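Local coordinates for protein DNA ligase (PDB 3GDE) that probably seals nicks in double-stranded DNA during replication, recombination and repair, using ATP and forming an AMP-lysine intermediate, at residues P294-D299 and F340-H345. Numbering follows the deposited sequence.
Sequences PGVILD and FDILYH
The Phe340 ring turns one face to the backbone carbonyl of Asp299, whose O sits 3.8 Å above the plane over the ring centre. A chi1 of 57° sets CG of Phe340 between its own N and carbonyl carbon, folding the ring back over that oxygen. Gly295 O lies at the edge of the Tyr344 ring, 3.5 Å from Tyr344 CD1; Ile297 CD1 approaches obliquely, 3.4 Å from Tyr344 CB. The positive phi of Gly295 (92°) would press a CB against the preceding carbonyl O, so glycine suits the turn into the strand. At the His345 edge stands Val296 CG1. The backbones pair as antiparallel strands of the adenylation domain, with two classic beta bulges. In one, Asp299 O accepts from both Phe340 N (3.0 Å) and Asp341 N; in the other, Ile297 O takes a nearly straight bond from Leu343 N (2.8 Å) and a weak one from Tyr344 N. Val296, Leu298 and Ile342 share a face on which Leu298 and Ile342 pack against Leu361 of helix 354-364, so apolar residues fit there; Leu298 CD2 touches Ile342 CG1 at 3.7 Å. On the other face Asp299 OD2 salt-bridges Arg257, predicted like Phe340 to bind ATP, and hydrogen-bonds Tyr409 OH. Asp341 OD1 grips Ile342 N with its anti lone pair and is salt-bridged by Arg357 NE.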
loop_
_atom_site.group_PDB
_atom_site.type_symbol
_atom_site.label_atom_id
_atom_site.label_comp_id
_atom_site.label_asym_id
_atom_site.label_seq_id
_atom_site.Cartn_x
_atom_site.Cartn_y
_atom_site.Cartn_z
ATOM N N PRO A 294 22.849 -13.820 12.054
ATOM C CA PRO A 294 22.467 -13.976 10.644
ATOM C C PRO A 294 21.470 -15.111 10.435
ATOM O O PRO A 294 21.450 -16.059 11.214
ATOM C CB PRO A 294 23.792 -14.312 9.956
ATOM C CG PRO A 294 24.854 -13.822 10.897
ATOM C CD PRO A 294 24.293 -14.053 12.254
ATOM N N GLY A 295 20.650 -15.005 9.396
ATOM C CA GLY A 295 19.670 -16.050 9.064
ATOM C C GLY A 295 18.305 -15.843 9.697
ATOM O O GLY A 295 17.605 -16.811 9.997
ATOM N N VAL A 296 17.932 -14.582 9.912
ATOM C CA VAL A 296 16.658 -14.250 10.559
ATOM C C VAL A 296 15.802 -13.252 9.777
ATOM O O VAL A 296 16.289 -12.518 8.900
ATOM C CB VAL A 296 16.827 -13.742 12.040
ATOM C CG1 VAL A 296 17.533 -14.772 12.905
ATOM C CG2 VAL A 296 17.557 -12.414 12.089
ATOM N N ILE A 297 14.512 -13.249 10.103
ATOM C CA ILE A 297 13.605 -12.193 9.683
ATOM C C ILE A 297 12.873 -11.744 10.937
ATOM O O ILE A 297 12.177 -12.527 11.584
ATOM C CB ILE A 297 12.626 -12.651 8.581
ATOM C CG1 ILE A 297 13.398 -12.947 7.305
ATOM C CG2 ILE A 297 11.548 -11.575 8.335
ATOM C CD1 ILE A 297 12.698 -13.875 6.367
ATOM N N LEU A 298 13.071 -10.479 11.279
ATOM C CA LEU A 298 12.570 -9.932 12.537
ATOM C C LEU A 298 11.483 -8.893 12.319
ATOM O O LEU A 298 11.550 -8.119 11.366
ATOM C CB LEU A 298 13.720 -9.281 13.323
ATOM C CG LEU A 298 14.953 -10.114 13.678
ATOM C CD1 LEU A 298 15.947 -9.269 14.461
ATOM C CD2 LEU A 298 14.585 -11.361 14.464
ATOM N N ASP A 299 10.506 -8.885 13.222
ATOM C CA ASP A 299 9.528 -7.808 13.340
ATOM C C ASP A 299 9.949 -6.820 14.428
ATOM O O ASP A 299 10.233 -7.213 15.557
ATOM C CB ASP A 299 8.147 -8.378 13.686
ATOM C CG ASP A 299 7.165 -8.326 12.521
ATOM O OD1 ASP A 299 7.591 -8.303 11.326
ATOM O OD2 ASP A 299 5.944 -8.309 12.814
ATOM N N PHE A 340 10.411 -7.200 18.520
ATOM C CA PHE A 340 9.399 -7.870 19.336
ATOM C C PHE A 340 8.961 -9.230 18.799
ATOM O O PHE A 340 8.248 -9.959 19.477
ATOM C CB PHE A 340 8.178 -6.966 19.566
ATOM C CG PHE A 340 7.500 -6.484 18.301
ATOM C CD1 PHE A 340 6.584 -7.292 17.622
ATOM C CD2 PHE A 340 7.734 -5.195 17.819
ATOM C CE1 PHE A 340 5.933 -6.842 16.467
ATOM C CE2 PHE A 340 7.094 -4.737 16.651
ATOM C CZ PHE A 340 6.189 -5.570 15.979
ATOM N N ASP A 341 9.369 -9.561 17.579
ATOM C CA ASP A 341 9.057 -10.867 17.010
ATOM C C ASP A 341 10.049 -11.346 15.945
ATOM O O ASP A 341 10.870 -10.581 15.440
ATOM C CB ASP A 341 7.620 -10.901 16.467
ATOM C CG ASP A 341 6.891 -12.175 16.839
ATOM O OD1 ASP A 341 7.532 -13.248 16.903
ATOM O OD2 ASP A 341 5.672 -12.108 17.072
ATOM N N ILE A 342 9.948 -12.629 15.622
ATOM C CA ILE A 342 10.834 -13.293 14.671
ATOM C C ILE A 342 9.989 -14.261 13.833
ATOM O O ILE A 342 9.170 -15.010 14.370
ATOM C CB ILE A 342 12.019 -13.996 15.413
ATOM C CG1 ILE A 342 12.957 -14.723 14.432
ATOM C CG2 ILE A 342 11.502 -14.916 16.557
ATOM C CD1 ILE A 342 14.270 -15.158 15.058
ATOM N N LEU A 343 10.163 -14.215 12.515
ATOM C CA LEU A 343 9.305 -14.977 11.599
ATOM C C LEU A 343 10.114 -16.083 10.938
ATOM O O LEU A 343 9.575 -17.083 10.460
ATOM C CB LEU A 343 8.687 -14.080 10.515
ATOM C CG LEU A 343 8.267 -12.608 10.720
ATOM C CD1 LEU A 343 7.245 -12.206 9.646
ATOM C CD2 LEU A 343 7.730 -12.285 12.103
ATOM N N TYR A 344 11.423 -15.878 10.921
ATOM C CA TYR A 344 12.336 -16.768 10.249
ATOM C C TYR A 344 13.601 -16.878 11.070
ATOM O O TYR A 344 14.191 -15.877 11.464
ATOM C CB TYR A 344 12.647 -16.225 8.864
ATOM C CG TYR A 344 13.405 -17.170 7.971
ATOM C CD1 TYR A 344 14.799 -17.257 8.039
ATOM C CD2 TYR A 344 12.730 -17.971 7.040
ATOM C CE1 TYR A 344 15.507 -18.124 7.211
ATOM C CE2 TYR A 344 13.434 -18.839 6.189
ATOM C CZ TYR A 344 14.820 -18.906 6.287
ATOM O OH TYR A 344 15.525 -19.758 5.473
ATOM N N HIS A 345 13.995 -18.112 11.336
ATOM C CA HIS A 345 15.216 -18.410 12.063
ATOM C C HIS A 345 15.726 -19.723 11.494
ATOM O O HIS A 345 15.336 -20.810 11.943
ATOM C CB HIS A 345 14.932 -18.506 13.561
ATOM C CG HIS A 345 16.095 -18.989 14.368
ATOM N ND1 HIS A 345 16.255 -20.311 14.724
ATOM C CD2 HIS A 345 17.155 -18.326 14.888
ATOM C CE1 HIS A 345 17.365 -20.441 15.430
ATOM N NE2 HIS A 345 17.929 -19.252 15.545
#